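Local coordinates for protein PrgB (Enterococcus faecalis, PDB 6EVU) that promotes cell aggregation, biofilm formation and conjugation by binding and compacting DNA, here represented by its adhesin domain, at residues I43-I52 with G99-N107; P192-L200 with F302-A310. All blocks are in the same frame, centred on the assembly; numbering follows the deposited sequence.

Contact 1: residues I43-I52 with G99-N107; sequences ISSIKGGKFI and GYAVLLEKN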
ATOM      1  N   ILE A  43      -1.096  17.518   4.729  1.00 34.28           N
ATOM      2  CA  ILE A  43      -1.762  17.582   3.427  1.00 29.86           C
ATOM      3  C   ILE A  43      -2.216  19.015   3.198  1.00 34.87           C
ATOM      4  O   ILE A  43      -2.953  19.574   4.020  1.00 37.62           O
ATOM      5  CB  ILE A  43      -2.961  16.621   3.371  1.00 31.89           C
ATOM      6  CG1 ILE A  43      -2.468  15.169   3.437  1.00 31.63           C
ATOM      7  CG2 ILE A  43      -3.771  16.885   2.092  1.00 31.82           C
ATOM      8  CD1 ILE A  43      -3.623  14.104   3.576  1.00 31.06           C
ATOM      9  N   SER A  44      -1.740  19.637   2.105  1.00 35.88           N
ATOM     10  CA  SER A  44      -2.167  20.996   1.760  1.00 36.68           C
ATOM     11  C   SER A  44      -3.408  21.035   0.887  1.00 43.46           C
ATOM     12  O   SER A  44      -4.165  22.018   0.956  1.00 43.46           O
ATOM     13  CB  SER A  44      -1.063  21.749   1.024  1.00 35.76           C
ATOM     14  OG  SER A  44      -0.633  20.979  -0.083  1.00 39.03           O
ATOM     15  N   SER A  45      -3.649  19.992   0.083  1.00 39.31           N
ATOM     16  CA  SER A  45      -4.869  19.939  -0.708  1.00 42.21           C
ATOM     17  C   SER A  45      -5.107  18.513  -1.171  1.00 36.40           C
ATOM     18  O   SER A  45      -4.181  17.700  -1.294  1.00 32.93           O
ATOM     19  CB  SER A  45      -4.808  20.863  -1.923  1.00 39.39           C
ATOM     20  OG  SER A  45      -3.836  20.385  -2.832  1.00 37.11           O
ATOM     21  N   ILE A  46      -6.374  18.243  -1.472  1.00 32.02           N
ATOM     22  CA  ILE A  46      -6.795  16.999  -2.093  1.00 29.61           C
ATOM     23  C   ILE A  46      -7.703  17.359  -3.245  1.00 31.81           C
ATOM     24  O   ILE A  46      -8.740  18.005  -3.023  1.00 35.12           O
ATOM     25  CB  ILE A  46      -7.555  16.086  -1.118  1.00 30.92           C
ATOM     26  CG1 ILE A  46      -6.680  15.820   0.124  1.00 31.35           C
ATOM     27  CG2 ILE A  46      -7.998  14.789  -1.805  1.00 30.98           C
ATOM     28  CD1 ILE A  46      -7.370  14.978   1.225  1.00 29.70           C
ATOM     29  N   LYS A  47      -7.348  16.918  -4.451  1.00 30.33           N
ATOM     30  CA  LYS A  47      -8.069  17.352  -5.648  1.00 33.67           C
ATOM     31  C   LYS A  47      -8.477  16.148  -6.462  1.00 27.88           C
ATOM     32  O   LYS A  47      -7.749  15.138  -6.539  1.00 31.90           O
ATOM     33  CB  LYS A  47      -7.229  18.311  -6.537  1.00 33.43           C
ATOM     34  CG  LYS A  47      -6.961  19.643  -5.910  1.00 45.13           C
ATOM     35  CD  LYS A  47      -8.111  20.594  -6.169  1.00 59.27           C
ATOM     36  CE  LYS A  47      -7.822  21.970  -5.599  1.00 69.84           C
ATOM     37  NZ  LYS A  47      -7.833  21.973  -4.102  1.00 75.02           N
ATOM     38  N   GLY A  48      -9.677  16.221  -7.093  1.00 35.22           N
ATOM     39  CA  GLY A  48     -10.104  15.159  -7.974  1.00 30.91           C
ATOM     40  C   GLY A  48     -11.091  14.179  -7.391  1.00 29.64           C
ATOM     41  O   GLY A  48     -11.616  13.344  -8.144  1.00 33.29           O
ATOM     42  N   GLY A  49     -11.330  14.191  -6.082  1.00 28.32           N
ATOM     43  CA  GLY A  49     -12.220  13.208  -5.482  1.00 27.46           C
ATOM     44  C   GLY A  49     -13.327  13.853  -4.678  1.00 33.05           C
ATOM     45  O   GLY A  49     -13.167  14.932  -4.106  1.00 36.84           O
ATOM     46  N   LYS A  50     -14.476  13.170  -4.648  1.00 29.66           N
ATOM     47  CA  LYS A  50     -15.545  13.615  -3.758  1.00 31.55           C
ATOM     48  C   LYS A  50     -15.141  13.337  -2.312  1.00 29.47           C
ATOM     49  O   LYS A  50     -14.455  12.339  -2.041  1.00 28.74           O
ATOM     50  CB  LYS A  50     -16.861  12.895  -4.055  1.00 30.26           C
ATOM     51  CG  LYS A  50     -17.503  13.171  -5.396  1.00 39.52           C
ATOM     52  CD  LYS A  50     -18.845  12.368  -5.484  1.00 41.98           C
ATOM     53  CE  LYS A  50     -19.716  12.828  -6.638  1.00 61.25           C
ATOM     54  NZ  LYS A  50     -19.134  12.417  -7.942  1.00 68.41           N
ATOM     55  N   PHE A  51     -15.497  14.253  -1.396  1.00 34.64           N
ATOM     56  CA  PHE A  51     -15.157  14.077   0.022  1.00 31.66           C
ATOM     57  C   PHE A  51     -16.273  13.350   0.745  1.00 35.27           C
ATOM     58  O   PHE A  51     -17.454  13.531   0.421  1.00 31.67           O
ATOM     59  CB  PHE A  51     -14.909  15.420   0.720  1.00 28.00           C
ATOM     60  CG  PHE A  51     -13.690  16.127   0.215  1.00 30.55           C
ATOM     61  CD1 PHE A  51     -13.818  17.128  -0.748  1.00 36.14           C
ATOM     62  CD2 PHE A  51     -12.411  15.757   0.645  1.00 30.98           C
ATOM     63  CE1 PHE A  51     -12.705  17.763  -1.243  1.00 37.40           C
ATOM     64  CE2 PHE A  51     -11.276  16.414   0.152  1.00 35.77           C
ATOM     65  CZ  PHE A  51     -11.418  17.399  -0.789  1.00 38.22           C
ATOM     66  N   ILE A  52     -15.899  12.492   1.700  1.00 29.27           N
ATOM     67  CA  ILE A  52     -16.843  11.817   2.595  1.00 26.27           C
ATOM     68  C   ILE A  52     -16.857  12.566   3.912  1.00 33.57           C
ATOM     69  O   ILE A  52     -15.813  12.736   4.555  1.00 31.86           O
ATOM     70  CB  ILE A  52     -16.468  10.355   2.808  1.00 27.23           C
ATOM     71  CG1 ILE A  52     -16.438   9.655   1.447  1.00 30.41           C
ATOM     72  CG2 ILE A  52     -17.439   9.691   3.807  1.00 29.54           C
ATOM     73  CD1 ILE A  52     -15.724   8.243   1.482  1.00 28.11           C
ATOM     74  N   GLY A  99      -6.545  12.855   9.407  1.00 32.63           N
ATOM     75  CA  GLY A  99      -6.528  12.655   7.958  1.00 30.06           C
ATOM     76  C   GLY A  99      -7.883  13.032   7.382  1.00 32.58           C
ATOM     77  O   GLY A  99      -8.688  13.679   8.052  1.00 34.61           O
ATOM     78  N   TYR A 100      -8.117  12.647   6.116  1.00 28.58           N
ATOM     79  CA  TYR A 100      -9.314  13.075   5.381  1.00 29.65           C
ATOM     80  C   TYR A 100      -9.943  11.915   4.641  1.00 26.14           C
ATOM     81  O   TYR A 100      -9.236  11.161   3.962  1.00 26.33           O
ATOM     82  CB  TYR A 100      -8.978  14.175   4.348  1.00 27.95           C
ATOM     83  CG  TYR A 100      -8.263  15.303   5.025  1.00 35.09           C
ATOM     84  CD1 TYR A 100      -8.966  16.323   5.597  1.00 34.68           C
ATOM     85  CD2 TYR A 100      -6.888  15.287   5.140  1.00 34.24           C
ATOM     86  CE1 TYR A 100      -8.301  17.362   6.289  1.00 35.59           C
ATOM     87  CE2 TYR A 100      -6.200  16.303   5.824  1.00 37.39           C
ATOM     88  CZ  TYR A 100      -6.906  17.320   6.379  1.00 35.05           C
ATOM     89  OH  TYR A 100      -6.193  18.310   7.076  1.00 41.96           O
ATOM     90  N   ALA A 101     -11.292  11.806   4.703  1.00 25.89           N
ATOM     91  CA  ALA A 101     -12.020  10.719   4.050  1.00 25.89           C
ATOM     92  C   ALA A 101     -12.441  11.143   2.639  1.00 25.68           C
ATOM     93  O   ALA A 101     -13.025  12.217   2.452  1.00 27.54           O
ATOM     94  CB  ALA A 101     -13.263  10.313   4.861  1.00 26.06           C
ATOM     95  N   VAL A 102     -12.175  10.294   1.652  1.00 23.68           N
ATOM     96  CA  VAL A 102     -12.369  10.661   0.245  1.00 25.25           C
ATOM     97  C   VAL A 102     -12.931   9.456  -0.497  1.00 25.68           C
ATOM     98  O   VAL A 102     -12.559   8.316  -0.203  1.00 25.01           O
ATOM     99  CB  VAL A 102     -11.034  11.113  -0.399  1.00 24.38           C
ATOM    100  CG1 VAL A 102     -11.208  11.434  -1.897  1.00 29.65           C
ATOM    101  CG2 VAL A 102     -10.449  12.303   0.363  1.00 26.08           C
ATOM    102  N   LEU A 103     -13.839   9.693  -1.476  1.00 22.64           N
ATOM    103  CA  LEU A 103     -14.340   8.560  -2.266  1.00 24.98           C
ATOM    104  C   LEU A 103     -13.456   8.416  -3.498  1.00 27.71           C
ATOM    105  O   LEU A 103     -13.252   9.405  -4.222  1.00 30.69           O
ATOM    106  CB  LEU A 103     -15.791   8.797  -2.715  1.00 24.83           C
ATOM    107  CG  LEU A 103     -16.401   7.562  -3.413  1.00 24.74           C
ATOM    108  CD1 LEU A 103     -16.893   6.567  -2.399  1.00 24.18           C
ATOM    109  CD2 LEU A 103     -17.672   8.013  -4.188  1.00 26.70           C
ATOM    110  N   LEU A 104     -12.938   7.200  -3.763  1.00 21.53           N
ATOM    111  CA  LEU A 104     -12.204   6.935  -5.009  1.00 22.58           C
ATOM    112  C   LEU A 104     -13.131   6.269  -6.012  1.00 24.14           C
ATOM    113  O   LEU A 104     -13.854   5.316  -5.684  1.00 23.50           O
ATOM    114  CB  LEU A 104     -10.980   6.023  -4.811  1.00 22.15           C
ATOM    115  CG  LEU A 104      -9.962   6.529  -3.773  1.00 25.08           C
ATOM    116  CD1 LEU A 104      -8.854   5.463  -3.720  1.00 27.31           C
ATOM    117  CD2 LEU A 104      -9.424   7.834  -4.226  1.00 29.64           C
ATOM    118  N   GLU A 105     -13.113   6.778  -7.253  1.00 25.45           N
ATOM    119  CA  GLU A 105     -14.006   6.280  -8.285  1.00 25.84           C
ATOM    120  C   GLU A 105     -13.176   5.969  -9.516  1.00 24.53           C
ATOM    121  O   GLU A 105     -12.135   6.587  -9.750  1.00 28.61           O
ATOM    122  CB  GLU A 105     -15.095   7.327  -8.636  1.00 28.83           C
ATOM    123  CG  GLU A 105     -15.984   7.655  -7.410  1.00 28.47           C
ATOM    124  CD  GLU A 105     -17.019   8.689  -7.776  1.00 37.54           C
ATOM    125  OE1 GLU A 105     -16.820   9.908  -7.524  1.00 34.43           O
ATOM    126  OE2 GLU A 105     -18.021   8.272  -8.376  1.00 41.80           O
ATOM    127  N   LYS A 106     -13.700   5.049 -10.336  1.00 28.74           N
ATOM    128  CA  LYS A 106     -13.041   4.706 -11.575  1.00 34.31           C
ATOM    129  C   LYS A 106     -12.870   5.963 -12.425  1.00 30.55           C
ATOM    130  O   LYS A 106     -13.798   6.777 -12.533  1.00 29.16           O
ATOM    131  CB  LYS A 106     -13.892   3.672 -12.330  1.00 36.61           C
ATOM    132  CG  LYS A 106     -13.119   2.907 -13.421  1.00 36.23           C
ATOM    133  CD  LYS A 106     -12.025   2.026 -12.851  1.00 48.06           C
ATOM    134  CE  LYS A 106     -11.204   1.279 -13.937  1.00 59.27           C
ATOM    135  NZ  LYS A 106     -10.113   2.040 -14.641  1.00 51.91           N
ATOM    136  N   ASN A 107     -11.692   6.081 -13.017  1.00 31.32           N
ATOM    137  CA  ASN A 107     -11.285   7.108 -13.980  1.00 30.64           C
ATOM    138  C   ASN A 107     -11.213   8.499 -13.388  1.00 37.95           C
ATOM    139  O   ASN A 107     -11.278   9.484 -14.135  1.00 36.31           O
ATOM    140  CB  ASN A 107     -12.227   7.144 -15.206  1.00 34.50           C
ATOM    141  CG  ASN A 107     -12.331   5.813 -15.897  1.00 45.13           C
ATOM    142  OD1 ASN A 107     -11.303   5.181 -16.192  1.00 51.44           O
ATOM    143  ND2 ASN A 107     -13.574   5.350 -16.137  1.00 49.04           N
TER
HETATM  144  O   HOH W   1      -3.876  19.467   6.514  1.00 40.80           O
HETATM  145  O   HOH W   2     -14.595  10.859  -6.336  1.00 31.85           O
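Val102 fills the middle of this contact, wedged between Ile46 on one strand and residues Gly49-Phe51 that come after it. The arrangement is that of a beta sandwich in the adhesin domain: strand 43-47 belongs to one sheet and packs face to face over strand 99-104 of the other, their axes 9.7 Å apart and only 10° from parallel, while the chain then turns at Gly48 and Gly49 and crosses to that second sheet, where Phe51 pairs antiparallel with Val102. Val102 turns CG1 opposite its own amide nitrogen (chi1 177°), toward Lys50 O and the bare CA of Gly49, where the lack of a side chain lets the methyl come close; Gly48 has a positive phi of 101°, which favours glycine. CG2 lies in the hollow between Phe51 CD2, at 4.0 Å, and Ile46 CG2; a branched valine thus serves both neighbours. Ile46 reaches past it, its extended CD1 resting 3.6 Å from Tyr100 CB, and Ile43 CD1 meets the edge of the Tyr100 ring, near its plane.

Two backbone bonds hold strand 50-51 and Ile52 against strand 99-104. Leu103 N donates to Lys50 O at 2.8 Å and nearly straight, while Ile52 N donates to Ala101 O at 3.0 Å. Small Ala101 lets Ile52 close in, CB to CB. On the exposed side Lys50, bent at its last torsion, brings NZ to Glu105 OE1 at 3.4 Å, a weak salt bridge, and a water accepting from Lys50 N lies beside the same carboxylate oxygen.

Tyrosine suits the other end because its ring packs on isoleucines while its hydroxyl reaches polar partners. Besides bonding to Asn151 ND2, Tyr100 OH donates to a water 2.7 Å away, which in turn donates a hydrogen bond to Ile43 O.

Contact 2: residues P192-L200 with F302-A310; sequences PFAYALSSL and FAFSTNLNA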
ATOM      1  N   PRO A 192      18.972   4.526  -8.555  1.00 47.74           N
ATOM      2  CA  PRO A 192      17.515   4.404  -8.570  1.00 38.15           C
ATOM      3  C   PRO A 192      16.895   4.665  -7.208  1.00 37.49           C
ATOM      4  O   PRO A 192      17.540   4.557  -6.164  1.00 41.81           O
ATOM      5  CB  PRO A 192      17.288   2.950  -9.003  1.00 41.24           C
ATOM      6  CG  PRO A 192      18.555   2.220  -8.628  1.00 39.74           C
ATOM      7  CD  PRO A 192      19.647   3.242  -8.833  1.00 46.28           C
ATOM      8  N   PHE A 193      15.628   5.061  -7.249  1.00 38.20           N
ATOM      9  CA  PHE A 193      14.804   5.123  -6.043  1.00 34.89           C
ATOM     10  C   PHE A 193      14.544   3.716  -5.548  1.00 46.59           C
ATOM     11  O   PHE A 193      14.284   2.799  -6.343  1.00 43.77           O
ATOM     12  CB  PHE A 193      13.440   5.743  -6.342  1.00 38.49           C
ATOM     13  CG  PHE A 193      13.455   7.203  -6.597  1.00 32.36           C
ATOM     14  CD1 PHE A 193      14.533   8.008  -6.237  1.00 42.09           C
ATOM     15  CD2 PHE A 193      12.367   7.795  -7.215  1.00 36.91           C
ATOM     16  CE1 PHE A 193      14.476   9.402  -6.470  1.00 35.80           C
ATOM     17  CE2 PHE A 193      12.325   9.168  -7.428  1.00 32.41           C
ATOM     18  CZ  PHE A 193      13.342   9.958  -7.093  1.00 36.06           C
ATOM     19  N   ALA A 194      14.571   3.545  -4.237  1.00 39.69           N
ATOM     20  CA  ALA A 194      14.160   2.290  -3.631  1.00 39.49           C
ATOM     21  C   ALA A 194      13.079   2.568  -2.593  1.00 37.85           C
ATOM     22  O   ALA A 194      13.218   3.464  -1.744  1.00 38.46           O
ATOM     23  CB  ALA A 194      15.359   1.548  -3.011  1.00 38.92           C
ATOM     24  N   TYR A 195      12.031   1.764  -2.624  1.00 33.54           N
ATOM     25  CA  TYR A 195      10.935   1.944  -1.688  1.00 32.15           C
ATOM     26  C   TYR A 195      10.471   0.595  -1.177  1.00 33.58           C
ATOM     27  O   TYR A 195      10.681  -0.435  -1.824  1.00 36.49           O
ATOM     28  CB  TYR A 195       9.747   2.678  -2.309  1.00 28.95           C
ATOM     29  CG  TYR A 195       9.250   2.195  -3.680  1.00 31.89           C
ATOM     30  CD1 TYR A 195       9.873   2.579  -4.867  1.00 27.26           C
ATOM     31  CD2 TYR A 195       8.131   1.387  -3.758  1.00 27.69           C
ATOM     32  CE1 TYR A 195       9.353   2.118  -6.140  1.00 28.17           C
ATOM     33  CE2 TYR A 195       7.592   0.961  -4.970  1.00 30.74           C
ATOM     34  CZ  TYR A 195       8.208   1.324  -6.144  1.00 33.20           C
ATOM     35  OH  TYR A 195       7.660   0.910  -7.322  1.00 32.23           O
ATOM     36  N   ALA A 196       9.900   0.610   0.024  1.00 32.34           N
ATOM     37  CA  ALA A 196       9.497  -0.615   0.686  1.00 35.31           C
ATOM     38  C   ALA A 196       8.110  -1.047   0.222  1.00 32.52           C
ATOM     39  O   ALA A 196       7.222  -0.224  -0.033  1.00 35.70           O
ATOM     40  CB  ALA A 196       9.466  -0.409   2.193  1.00 34.79           C
ATOM     41  N   LEU A 197       7.897  -2.352   0.168  1.00 34.31           N
ATOM     42  CA  LEU A 197       6.564  -2.902  -0.028  1.00 31.69           C
ATOM     43  C   LEU A 197       6.484  -3.840   1.161  1.00 35.56           C
ATOM     44  O   LEU A 197       7.117  -4.909   1.160  1.00 41.22           O
ATOM     45  CB  LEU A 197       6.412  -3.622  -1.365  1.00 39.23           C
ATOM     46  CG  LEU A 197       6.827  -2.670  -2.493  1.00 47.43           C
ATOM     47  CD1 LEU A 197       7.201  -3.421  -3.724  1.00 54.96           C
ATOM     48  CD2 LEU A 197       5.713  -1.688  -2.712  1.00 37.48           C
ATOM     49  N   SER A 198       5.778  -3.418   2.200  1.00 40.39           N
ATOM     50  CA  SER A 198       5.814  -4.082   3.489  1.00 43.70           C
ATOM     51  C   SER A 198       4.436  -4.540   3.923  1.00 32.67           C
ATOM     52  O   SER A 198       3.417  -4.214   3.300  1.00 36.53           O
ATOM     53  CB  SER A 198       6.406  -3.165   4.566  1.00 44.86           C
ATOM     54  OG  SER A 198       7.785  -2.973   4.281  1.00 47.63           O
ATOM     55  N   SER A 199       4.458  -5.334   4.994  1.00 40.89           N
ATOM     56  CA  SER A 199       3.253  -5.725   5.696  1.00 45.79           C
ATOM     57  C   SER A 199       2.245  -6.351   4.730  1.00 32.71           C
ATOM     58  O   SER A 199       1.042  -6.003   4.706  1.00 39.08           O
ATOM     59  CB  SER A 199       2.670  -4.508   6.414  1.00 36.21           C
ATOM     60  OG  SER A 199       1.723  -4.877   7.389  1.00 42.38           O
ATOM     61  N   LEU A 200       2.712  -7.218   3.827  1.00 37.85           N
ATOM     62  CA  LEU A 200       1.756  -7.806   2.875  1.00 34.30           C
ATOM     63  C   LEU A 200       1.329  -9.150   3.455  1.00 45.50           C
ATOM     64  O   LEU A 200       1.875 -10.207   3.126  1.00 44.12           O
ATOM     65  CB  LEU A 200       2.327  -7.929   1.461  1.00 36.41           C
ATOM     66  CG  LEU A 200       2.778  -6.595   0.851  1.00 36.70           C
ATOM     67  CD1 LEU A 200       3.525  -6.807  -0.462  1.00 40.42           C
ATOM     68  CD2 LEU A 200       1.532  -5.722   0.648  1.00 34.65           C
ATOM     69  N   PHE A 302      -2.054   0.921   3.659  1.00 27.80           N
ATOM     70  CA  PHE A 302      -0.865   0.923   2.804  1.00 26.82           C
ATOM     71  C   PHE A 302       0.009   2.091   3.244  1.00 22.82           C
ATOM     72  O   PHE A 302      -0.323   3.243   2.998  1.00 26.45           O
ATOM     73  CB  PHE A 302      -1.162   1.034   1.306  1.00 27.59           C
ATOM     74  CG  PHE A 302       0.098   0.886   0.511  1.00 28.17           C
ATOM     75  CD1 PHE A 302       0.628  -0.403   0.316  1.00 34.05           C
ATOM     76  CD2 PHE A 302       0.837   1.981   0.161  1.00 30.18           C
ATOM     77  CE1 PHE A 302       1.819  -0.589  -0.350  1.00 32.75           C
ATOM     78  CE2 PHE A 302       2.100   1.813  -0.504  1.00 31.61           C
ATOM     79  CZ  PHE A 302       2.572   0.536  -0.745  1.00 32.80           C
ATOM     80  N   ALA A 303       1.156   1.785   3.841  1.00 26.93           N
ATOM     81  CA  ALA A 303       2.124   2.796   4.238  1.00 31.30           C
ATOM     82  C   ALA A 303       3.252   2.850   3.215  1.00 30.14           C
ATOM     83  O   ALA A 303       3.731   1.798   2.767  1.00 35.98           O
ATOM     84  CB  ALA A 303       2.702   2.455   5.611  1.00 29.47           C
ATOM     85  N   PHE A 304       3.685   4.060   2.891  1.00 28.15           N
ATOM     86  CA  PHE A 304       4.777   4.299   1.955  1.00 29.17           C
ATOM     87  C   PHE A 304       5.997   4.819   2.688  1.00 29.64           C
ATOM     88  O   PHE A 304       5.911   5.832   3.371  1.00 31.47           O
ATOM     89  CB  PHE A 304       4.407   5.324   0.893  1.00 28.76           C
ATOM     90  CG  PHE A 304       5.525   5.602  -0.039  1.00 30.94           C
ATOM     91  CD1 PHE A 304       5.772   4.728  -1.091  1.00 29.72           C
ATOM     92  CD2 PHE A 304       6.378   6.727   0.145  1.00 29.58           C
ATOM     93  CE1 PHE A 304       6.855   4.972  -1.986  1.00 29.77           C
ATOM     94  CE2 PHE A 304       7.439   6.987  -0.781  1.00 28.19           C
ATOM     95  CZ  PHE A 304       7.687   6.108  -1.814  1.00 30.48           C
ATOM     96  N   SER A 305       7.142   4.142   2.515  1.00 28.81           N
ATOM     97  CA  SER A 305       8.392   4.664   3.068  1.00 34.48           C
ATOM     98  C   SER A 305       9.559   4.033   2.333  1.00 30.83           C
ATOM     99  O   SER A 305       9.398   3.117   1.530  1.00 32.38           O
ATOM    100  CB  SER A 305       8.528   4.378   4.574  1.00 31.46           C
ATOM    101  OG  SER A 305       9.063   3.087   4.819  1.00 35.30           O
ATOM    102  N   THR A 306      10.764   4.445   2.724  1.00 31.65           N
ATOM    103  CA  THR A 306      12.005   3.909   2.191  1.00 34.99           C
ATOM    104  C   THR A 306      12.711   3.030   3.209  1.00 38.45           C
ATOM    105  O   THR A 306      13.910   2.747   3.053  1.00 37.21           O
ATOM    106  CB  THR A 306      12.947   5.037   1.744  1.00 33.38           C
ATOM    107  OG1 THR A 306      13.167   5.941   2.848  1.00 35.02           O
ATOM    108  CG2 THR A 306      12.425   5.724   0.542  1.00 33.06           C
ATOM    109  N   ASN A 307      11.996   2.618   4.249  1.00 39.25           N
ATOM    110  CA  ASN A 307      12.499   1.713   5.288  1.00 37.87           C
ATOM    111  C   ASN A 307      12.368   0.283   4.786  1.00 42.85           C
ATOM    112  O   ASN A 307      11.340  -0.379   4.989  1.00 42.10           O
ATOM    113  CB  ASN A 307      11.692   1.920   6.561  1.00 45.42           C
ATOM    114  CG  ASN A 307      12.105   3.170   7.321  1.00 67.97           C
ATOM    115  OD1 ASN A 307      11.268   4.045   7.611  1.00 64.77           O
ATOM    116  ND2 ASN A 307      13.399   3.248   7.691  1.00 80.32           N
ATOM    117  N   LEU A 308      13.379  -0.178   4.059  1.00 44.05           N
ATOM    118  CA  LEU A 308      13.325  -1.495   3.454  1.00 40.25           C
ATOM    119  C   LEU A 308      13.587  -2.536   4.523  1.00 45.42           C
ATOM    120  O   LEU A 308      14.484  -2.380   5.366  1.00 49.62           O
ATOM    121  CB  LEU A 308      14.364  -1.629   2.323  1.00 44.18           C
ATOM    122  CG  LEU A 308      14.543  -0.433   1.388  1.00 36.10           C
ATOM    123  CD1 LEU A 308      15.579  -0.702   0.295  1.00 38.27           C
ATOM    124  CD2 LEU A 308      13.184  -0.165   0.776  1.00 37.50           C
ATOM    125  N   ASN A 309      12.853  -3.644   4.461  1.00 46.20           N
ATOM    126  CA  ASN A 309      13.164  -4.750   5.361  1.00 47.92           C
ATOM    127  C   ASN A 309      14.263  -5.664   4.820  1.00 46.32           C
ATOM    128  O   ASN A 309      14.359  -6.847   5.225  1.00 53.07           O
ATOM    129  CB  ASN A 309      11.887  -5.516   5.690  1.00 53.95           C
ATOM    130  CG  ASN A 309      10.954  -4.694   6.551  1.00 59.07           C
ATOM    131  OD1 ASN A 309      11.379  -4.149   7.571  1.00 63.07           O
ATOM    132  ND2 ASN A 309       9.697  -4.587   6.149  1.00 63.19           N
ATOM    133  N   ALA A 310      15.159  -5.125   3.981  1.00 47.85           N
ATOM    134  CA  ALA A 310      16.338  -5.843   3.524  1.00 46.90           C
ATOM    135  C   ALA A 310      17.466  -4.851   3.238  1.00 53.30           C
ATOM    136  O   ALA A 310      17.280  -3.631   3.278  1.00 67.76           O
ATOM    137  CB  ALA A 310      16.021  -6.692   2.290  1.00 56.17           C
TER
HETATM  138  O   HOH W   3       6.247   1.307   2.115  1.00 37.87           O
HETATM  139  O   HOH W   4       3.976  -1.140   2.339  1.00 39.02           O
HETATM  140  O   HOH W   5      10.569  -3.755   2.352  1.00 39.86           O
HETATM  141  O   HOH W   6       8.811  -0.911   5.426  1.00 42.61           O
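Ala196 N donates a hydrogen bond to Ser305 O at 3.0 Å, almost straight (175°) and in the carbonyl plane, the one direct hydrogen bond between strand 193-197 and segment 302-310. Around it the side chains close in. Leu308 lays CD2 on the peptide between Tyr195 and Ala196, 3.4 Å from Tyr195 C, and sets CD1 against Ala194 CB; a branched leucine covers two sites that alanines keep low. Ala196 CB meets Asn307 O at 3.4 Å, a tight fit suited to a methyl. Phe304 CE1 approaches Tyr195 CB at 3.7 Å, and Thr306 CG2 touches Ala194 O.

The strand is an outermost one of a three-stranded antiparallel sheet, bonded along its other edge to strand 272-276 through Phe193, Tyr195 and Leu197, so the loop after Phe302 occupies an edge that the sheet does not use. The loop is not a regular strand, and water completes the match: one molecule accepts from Ser305 N and lies close to both Ala196 O and Ala303 O, and another accepts from Ser198 N and lies near Ala303 O. A third links Ser198 OG to Asn307 O, 2.6 Å from each.

Further out, the loop's own turns shape the backbone that carries these groups. Ser305 OG accepts from Asn307 N in an ST turn, and Asn307 is the centre of an inverse gamma turn that offers its carbonyl toward Ala196. Tyr195 CG stands between the backbone N and the carbonyl carbon (chi1 48°), which carries its ring away from the loop, where its OH is hydrogen-bonded to Asn221 OD1. Thr306 OG1 is hydrogen-bonded to Phe32 N, while Asn309 ND2, although 3.1 Å from Ser198 OG, makes its bond to Ser271 OG.

Both segments of contact 1 come earlier in the chain than those of contact 2; the centres are 24 Å apart and the nearest atoms about 10 Å. One sheet nonetheless runs between them: strands 50-51 and 99-104 of contact 1 pair onward through strands 145-150 and 157-160 to strand 299-302, whose last residue, Phe302, begins the second segment of contact 2. Strand 42-47 belongs to the other large sheet, as does strand 280-287, whose side chains touch Tyr195 and Phe304. Contact 1 therefore joins the two sheets at one side of the domain, and contact 2 ties the chain leaving the sheet's other end to a third, smaller sheet.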